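PDB 4KCT: pyruvate kinase 1 from Trypanosoma brucei brucei, which catalyses transfer of a phosphoryl group from phosphoenolpyruvate to ADP, giving pyruvate and ATP, and also has an intrinsic oxaloacetate decarboxylase activity. Local coordinates for residues I373-P377 / E378-C382; H484-G488 / Y489-T493. All coordinates share one frame; numbering follows the deposited sequence.

How the contacts relate
Contact 1 (373-382) starts helix 377-392, and contact 2 (484-493) is the loop that leads into strand 492-497; their centres lie 13 Å apart and the two touch. Val381 bridges them: its CG1 comes within 3.4 Å of Thr493 OG1, and its CG2 within 3.7 Å of Asn491 C. Glu378 CB packs at 3.7 Å from Pro490 O. Contact 2 binds the fructose 2,6-bisphosphate (FDP) directly. In contact 1, the nearest atoms of the Glu378 side chain and the bound FDP are about 8 Å apart. This is the effector site, not the pyruvate and magnesium site in the barrel domain. Both contacts also reach the second subunit, so effector loop, helix start and subunit interface adjoin.

Contact 1: I373-P377 / E378-C382; sequences IPMCP and EEAVC
Met375 lays its sulfur along the first turn of the helix, with SD 3.6 Å from Ala380 N and 3.8 Å from Glu379 CG. Its extended chain carries SD past the helix start. Glu379 holds CG anti to its backbone N (chi1 -174°), and its carboxylate reaches the loop backbone through a water, which donates to Glu379 OE1 and accepts from Cys376 N, at 2.8 Å and 3.0 Å. Glu379 OE2 is held by Lys412 and Tyr413. Glu378 bends at chi2 (-93°), bringing its OE2 back to within 3.7 Å of Pro377 CD, while its OE1 pairs with Arg405 in a salt bridge. In the backbone, Cys376 O takes a straight bond from Ala380 N (3.1 Å) and a weak one from Glu379 N; Pro377 O accepts from Val381 N at 2.9 Å. Tyr497 and Val392 of the second subunit pack on Pro377 and Ala380. This is a helix N-terminus, with Cys376 at the N-cap and proline in the first turn, opening helix 377-392 of the pyruvate kinase alpha/beta domain.

Contact 2: H484-G488 / Y489-T493; sequences HSVKG and YPNQT. With FDP (2,6-di-O-phosphono-beta-D-fructofuranose), chain F.
Val486 and Tyr489 meet through a CH-pi contact. The methyl CG1 of Val486 sits over one face of the phenol ring, 3.9 Å from the centroid and 22° off the normal. It is displaced toward the hydroxyl end, where its closest atom is Tyr489 CZ at 3.6 Å. CG1 is anti to the valine N; the ring comes to meet it with CG between the tyrosine's own backbone N and carbonyl carbon (chi1 64°), folded back against Gly488.

The second methyl makes a van der Waals contact with an amide: Val486 CG2 lies 3.6 Å from Asn491 ND2. That amide's polar atoms bind other groups: ND2 donates to Leu495 O of the second subunit and OD1 accepts from the backbone N of Asp483, whose own OD1 holds Val486 N, so one residue fixes both the valine backbone and the asparagine.

The ligand is met by Gly488 N and by the ring of Pro490. From Gly488 N to FDP O1 is 2.9 Å, a nearly straight bond (166°). Pro490 CB approaches FDP O4 to 3.5 Å.

Between strands 476-481 and 492-497 the loop turns beside the start of helix 377-392, whose Glu378 touches Tyr489. Pro490 also rests on Val480 of strand 476-481, and Gln492 and Thr493 pair antiparallel with a strand of the second subunit, carrying the sheet across the interface.

Contact 1: I373-P377 / E378-C382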
ATOM      1  N   ILE A 373      12.615 -12.298  -7.917  1.00 22.03           N
ATOM      2  CA  ILE A 373      13.885 -11.562  -7.899  1.00 23.52           C
ATOM      3  C   ILE A 373      14.961 -12.568  -7.496  1.00 25.27           C
ATOM      4  O   ILE A 373      14.733 -13.342  -6.596  1.00 23.48           O
ATOM      5  CB  ILE A 373      13.842 -10.425  -6.840  1.00 26.40           C
ATOM      6  CG1 ILE A 373      12.746  -9.408  -7.164  1.00 31.01           C
ATOM      7  CG2 ILE A 373      15.199  -9.738  -6.716  1.00 26.25           C
ATOM      8  CD1 ILE A 373      12.680  -9.018  -8.628  1.00 35.82           C
ATOM      9  N   PRO A 374      16.116 -12.598  -8.203  1.00 24.77           N
ATOM     10  CA  PRO A 374      16.596 -11.646  -9.232  1.00 21.51           C
ATOM     11  C   PRO A 374      15.944 -11.908 -10.602  1.00 22.18           C
ATOM     12  O   PRO A 374      15.687 -13.060 -10.954  1.00 21.31           O
ATOM     13  CB  PRO A 374      18.101 -11.957  -9.300  1.00 21.73           C
ATOM     14  CG  PRO A 374      18.181 -13.437  -8.992  1.00 22.54           C
ATOM     15  CD  PRO A 374      17.127 -13.656  -7.917  1.00 23.78           C
ATOM     16  N   MET A 375      15.663 -10.837 -11.358  1.00 18.74           N
ATOM     17  CA  MET A 375      15.263 -10.957 -12.759  1.00 18.92           C
ATOM     18  C   MET A 375      16.507 -11.275 -13.569  1.00 19.90           C
ATOM     19  O   MET A 375      17.585 -10.858 -13.196  1.00 19.00           O
ATOM     20  CB  MET A 375      14.728  -9.600 -13.270  1.00 19.41           C
ATOM     21  CG  MET A 375      13.453  -9.132 -12.627  1.00 22.65           C
ATOM     22  SD  MET A 375      12.951  -7.595 -13.429  1.00 22.37           S
ATOM     23  CE  MET A 375      11.340  -7.382 -12.649  1.00 23.73           C
ATOM     24  N   CYS A 376      16.322 -11.779 -14.787  1.00 20.43           N
ATOM     25  CA  CYS A 376      17.383 -11.784 -15.792  0.50 21.68           C
ATOM     26  C   CYS A 376      17.680 -10.347 -16.182  1.00 21.19           C
ATOM     27  O   CYS A 376      16.822  -9.475 -16.029  1.00 20.19           O
ATOM     28  CB  CYS A 376      16.941 -12.571 -17.033  0.50 22.91           C
ATOM     29  SG  CYS A 376      16.487 -14.290 -16.721  0.50 30.30           S
ATOM     30  N   PRO A 377      18.903 -10.083 -16.663  1.00 22.01           N
ATOM     31  CA  PRO A 377      19.292  -8.707 -16.989  1.00 20.18           C
ATOM     32  C   PRO A 377      18.375  -8.067 -18.022  1.00 18.95           C
ATOM     33  O   PRO A 377      18.041  -6.901 -17.887  1.00 17.97           O
ATOM     34  CB  PRO A 377      20.731  -8.837 -17.543  1.00 23.17           C
ATOM     35  CG  PRO A 377      21.178 -10.234 -17.243  1.00 27.25           C
ATOM     36  CD  PRO A 377      20.002 -11.062 -16.813  1.00 24.22           C
ATOM     37  N   GLU A 378      17.969  -8.807 -19.057  1.00 17.69           N
ATOM     38  CA  GLU A 378      17.128  -8.185 -20.084  1.00 19.40           C
ATOM     39  C   GLU A 378      15.759  -7.762 -19.532  1.00 17.96           C
ATOM     40  O   GLU A 378      15.195  -6.750 -19.944  1.00 16.86           O
ATOM     41  CB  GLU A 378      16.980  -9.063 -21.335  1.00 19.86           C
ATOM     42  CG  GLU A 378      16.296 -10.381 -21.086  1.00 23.56           C
ATOM     43  CD  GLU A 378      17.294 -11.495 -20.785  1.00 29.54           C
ATOM     44  OE1 GLU A 378      17.105 -12.612 -21.303  1.00 35.13           O
ATOM     45  OE2 GLU A 378      18.310 -11.234 -20.096  1.00 27.36           O
ATOM     46  N   GLU A 379      15.260  -8.498 -18.546  1.00 16.78           N
ATOM     47  CA  GLU A 379      13.978  -8.119 -17.973  1.00 16.25           C
ATOM     48  C   GLU A 379      14.064  -6.932 -17.011  1.00 17.17           C
ATOM     49  O   GLU A 379      13.215  -6.044 -17.060  1.00 16.25           O
ATOM     50  CB  GLU A 379      13.259  -9.303 -17.321  1.00 18.28           C
ATOM     51  CG  GLU A 379      11.863  -8.909 -16.866  1.00 19.74           C
ATOM     52  CD  GLU A 379      10.909 -10.098 -16.741  1.00 23.92           C
ATOM     53  OE1 GLU A 379      11.379 -11.251 -16.779  1.00 23.66           O
ATOM     54  OE2 GLU A 379       9.714  -9.863 -16.500  1.00 21.71           O
ATOM     55  N   ALA A 380      15.100  -6.894 -16.175  1.00 15.38           N
ATOM     56  CA  ALA A 380      15.447  -5.654 -15.454  1.00 16.16           C
ATOM     57  C   ALA A 380      15.599  -4.448 -16.379  1.00 16.89           C
ATOM     58  O   ALA A 380      15.076  -3.346 -16.095  1.00 15.26           O
ATOM     59  CB  ALA A 380      16.694  -5.855 -14.619  1.00 15.65           C
ATOM     60  N   VAL A 381      16.281  -4.640 -17.502  1.00 16.65           N
ATOM     61  CA  VAL A 381      16.450  -3.535 -18.465  1.00 16.96           C
ATOM     62  C   VAL A 381      15.085  -3.081 -19.039  1.00 15.79           C
ATOM     63  O   VAL A 381      14.772  -1.872 -19.083  1.00 15.58           O
ATOM     64  CB  VAL A 381      17.452  -3.915 -19.599  1.00 18.30           C
ATOM     65  CG1 VAL A 381      17.338  -2.945 -20.789  1.00 17.40           C
ATOM     66  CG2 VAL A 381      18.899  -3.925 -19.048  1.00 16.96           C
ATOM     67  N   CYS A 382      14.278  -4.040 -19.489  1.00 16.04           N
ATOM     68  CA  CYS A 382      12.997  -3.690 -20.074  1.00 16.27           C
ATOM     69  C   CYS A 382      12.038  -3.066 -19.068  1.00 16.38           C
ATOM     70  O   CYS A 382      11.326  -2.082 -19.379  1.00 16.66           O
ATOM     71  CB  CYS A 382      12.374  -4.888 -20.822  1.00 17.93           C
ATOM     72  SG  CYS A 382      13.348  -5.341 -22.316  1.00 21.28           S
TER
HETATM   73  O   HOH W   1      13.449 -12.464 -15.298  1.00 23.72           O

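Contact 2: H484-G488 / Y489-T493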
ATOM      1  N   HIS A 484      27.703  -2.213 -27.495  1.00 27.64           N
ATOM      2  CA  HIS A 484      28.461  -2.634 -28.671  1.00 28.75           C
ATOM      3  C   HIS A 484      29.025  -4.024 -28.609  1.00 29.83           C
ATOM      4  O   HIS A 484      29.326  -4.597 -29.631  1.00 33.63           O
ATOM      5  CB  HIS A 484      29.513  -1.612 -29.068  1.00 31.28           C
ATOM      6  CG  HIS A 484      28.927  -0.361 -29.696  1.00 36.96           C
ATOM      7  ND1 HIS A 484      29.690   0.698 -30.082  1.00 40.80           N
ATOM      8  CD2 HIS A 484      27.591   0.003 -29.954  1.00 35.66           C
ATOM      9  CE1 HIS A 484      28.887   1.694 -30.535  1.00 35.70           C
ATOM     10  NE2 HIS A 484      27.606   1.268 -30.459  1.00 40.92           N
ATOM     11  N   SER A 485      29.039  -4.650 -27.441  1.00 28.68           N
ATOM     12  CA  SER A 485      29.581  -6.007 -27.389  1.00 29.12           C
ATOM     13  C   SER A 485      28.634  -7.138 -26.954  1.00 28.40           C
ATOM     14  O   SER A 485      28.840  -8.294 -27.315  1.00 27.82           O
ATOM     15  CB  SER A 485      30.917  -6.049 -26.648  1.00 34.72           C
ATOM     16  OG  SER A 485      30.743  -5.721 -25.312  1.00 39.47           O
ATOM     17  N   VAL A 486      27.585  -6.819 -26.201  1.00 24.76           N
ATOM     18  CA  VAL A 486      26.684  -7.875 -25.713  1.00 22.81           C
ATOM     19  C   VAL A 486      25.796  -8.422 -26.847  1.00 23.12           C
ATOM     20  O   VAL A 486      25.280  -7.652 -27.667  1.00 22.75           O
ATOM     21  CB  VAL A 486      25.835  -7.376 -24.513  1.00 23.64           C
ATOM     22  CG1 VAL A 486      24.637  -8.296 -24.275  1.00 21.27           C
ATOM     23  CG2 VAL A 486      26.692  -7.325 -23.254  1.00 21.52           C
ATOM     24  N   LYS A 487      25.708  -9.751 -26.956  1.00 22.94           N
ATOM     25  CA  LYS A 487      24.861 -10.406 -27.973  1.00 23.30           C
ATOM     26  C   LYS A 487      23.785 -11.268 -27.316  1.00 25.69           C
ATOM     27  O   LYS A 487      24.032 -11.913 -26.292  1.00 23.86           O
ATOM     28  CB  LYS A 487      25.693 -11.315 -28.891  1.00 27.52           C
ATOM     29  CG  LYS A 487      26.862 -10.631 -29.566  1.00 32.85           C
ATOM     30  CD  LYS A 487      26.428  -9.439 -30.403  1.00 34.20           C
ATOM     31  CE  LYS A 487      27.646  -8.621 -30.801  1.00 39.98           C
ATOM     32  NZ  LYS A 487      27.297  -7.322 -31.440  1.00 38.61           N
ATOM     33  N   GLY A 488      22.622 -11.346 -27.953  1.00 22.54           N
ATOM     34  CA  GLY A 488      21.607 -12.320 -27.563  1.00 23.56           C
ATOM     35  C   GLY A 488      20.400 -11.682 -26.868  1.00 20.75           C
ATOM     36  O   GLY A 488      19.369 -12.303 -26.736  1.00 22.30           O
ATOM     37  N   TYR A 489      20.549 -10.437 -26.419  1.00 19.83           N
ATOM     38  CA  TYR A 489      19.528  -9.770 -25.615  1.00 17.74           C
ATOM     39  C   TYR A 489      19.922  -8.291 -25.439  1.00 16.92           C
ATOM     40  O   TYR A 489      21.082  -7.930 -25.647  1.00 17.18           O
ATOM     41  CB  TYR A 489      19.370 -10.454 -24.240  1.00 18.46           C
ATOM     42  CG  TYR A 489      20.600 -10.388 -23.350  1.00 21.68           C
ATOM     43  CD1 TYR A 489      21.623 -11.351 -23.452  1.00 21.60           C
ATOM     44  CD2 TYR A 489      20.770  -9.341 -22.438  1.00 19.81           C
ATOM     45  CE1 TYR A 489      22.772 -11.270 -22.656  1.00 23.24           C
ATOM     46  CE2 TYR A 489      21.897  -9.275 -21.613  1.00 19.67           C
ATOM     47  CZ  TYR A 489      22.899 -10.230 -21.740  1.00 23.90           C
ATOM     48  OH  TYR A 489      24.045 -10.123 -20.969  1.00 24.16           O
ATOM     49  N   PRO A 490      18.952  -7.428 -25.074  1.00 15.33           N
ATOM     50  CA  PRO A 490      19.292  -6.012 -24.843  1.00 16.61           C
ATOM     51  C   PRO A 490      19.778  -5.798 -23.395  1.00 18.29           C
ATOM     52  O   PRO A 490      19.126  -6.246 -22.448  1.00 19.30           O
ATOM     53  CB  PRO A 490      17.949  -5.294 -25.054  1.00 14.94           C
ATOM     54  CG  PRO A 490      16.926  -6.314 -24.549  1.00 15.53           C
ATOM     55  CD  PRO A 490      17.493  -7.675 -25.006  1.00 15.89           C
ATOM     56  N   ASN A 491      20.922  -5.146 -23.228  1.00 17.40           N
ATOM     57  CA  ASN A 491      21.427  -4.860 -21.876  1.00 15.70           C
ATOM     58  C   ASN A 491      21.496  -3.367 -21.586  1.00 16.19           C
ATOM     59  O   ASN A 491      22.112  -2.958 -20.604  1.00 16.70           O
ATOM     60  CB  ASN A 491      22.817  -5.493 -21.664  1.00 16.51           C
ATOM     61  CG  ASN A 491      23.919  -4.757 -22.415  1.00 19.40           C
ATOM     62  OD1 ASN A 491      23.744  -4.360 -23.574  1.00 18.64           O
ATOM     63  ND2 ASN A 491      25.043  -4.483 -21.715  1.00 18.32           N
ATOM     64  N   GLN A 492      20.884  -2.554 -22.443  1.00 14.39           N
ATOM     65  CA  GLN A 492      21.122  -1.107 -22.408  1.00 15.43           C
ATOM     66  C   GLN A 492      19.778  -0.373 -22.634  1.00 16.12           C
ATOM     67  O   GLN A 492      19.009  -0.762 -23.501  1.00 14.44           O
ATOM     68  CB  GLN A 492      22.110  -0.724 -23.531  1.00 15.11           C
ATOM     69  CG  GLN A 492      22.351   0.781 -23.642  1.00 16.37           C
ATOM     70  CD  GLN A 492      23.332   1.124 -24.742  1.00 19.25           C
ATOM     71  OE1 GLN A 492      22.951   1.627 -25.819  1.00 20.53           O
ATOM     72  NE2 GLN A 492      24.590   0.858 -24.492  1.00 14.27           N
ATOM     73  N   THR A 493      19.543   0.710 -21.885  1.00 15.31           N
ATOM     74  CA  THR A 493      18.445   1.653 -22.180  1.00 17.22           C
ATOM     75  C   THR A 493      19.033   3.046 -22.211  1.00 18.31           C
ATOM     76  O   THR A 493      19.872   3.386 -21.351  1.00 18.73           O
ATOM     77  CB  THR A 493      17.424   1.706 -21.013  1.00 25.08           C
ATOM     78  OG1 THR A 493      17.184   0.396 -20.490  1.00 34.05           O
ATOM     79  CG2 THR A 493      16.097   2.342 -21.465  1.00 21.79           C
TER
HETATM   80  P1  FDP F1004      21.367  -7.215 -32.448  1.00 22.06           P
HETATM   81  O1P FDP F1004      21.727  -5.760 -32.238  1.00 20.29           O
HETATM   82  O2P FDP F1004      20.477  -7.410 -33.649  1.00 22.12           O
HETATM   83  O3P FDP F1004      22.530  -8.188 -32.337  1.00 22.37           O
HETATM   84  O1  FDP F1004      22.344  -9.276 -29.909  1.00 22.00           O
HETATM   85  C1  FDP F1004      22.057  -7.952 -29.447  1.00 19.84           C
HETATM   86  C2  FDP F1004      20.608  -7.623 -29.786  1.00 20.55           C
HETATM   87  O2  FDP F1004      20.362  -7.613 -31.220  1.00 19.92           O
HETATM   88  C3  FDP F1004      20.141  -6.307 -29.172  1.00 17.47           C
HETATM   89  O3  FDP F1004      20.654  -5.177 -29.875  1.00 18.76           O
HETATM   90  C4  FDP F1004      18.638  -6.435 -29.355  1.00 18.40           C
HETATM   91  O4  FDP F1004      17.888  -5.505 -28.554  1.00 18.18           O
HETATM   92  C5  FDP F1004      18.419  -7.878 -28.925  1.00 17.59           C
HETATM   93  O5  FDP F1004      19.697  -8.567 -29.184  1.00 18.25           O
HETATM   94  C6  FDP F1004      17.284  -8.516 -29.715  1.00 18.19           C
HETATM   95  O6  FDP F1004      16.926  -9.736 -29.061  1.00 20.97           O
HETATM   96  P2  FDP F1004      15.537 -10.465 -29.463  1.00 22.48           P
HETATM   97  O4P FDP F1004      14.437  -9.498 -28.993  1.00 17.32           O
HETATM   98  O5P FDP F1004      15.633 -10.611 -30.949  1.00 19.16           O
HETATM   99  O6P FDP F1004      15.556 -11.758 -28.685  1.00 20.09           O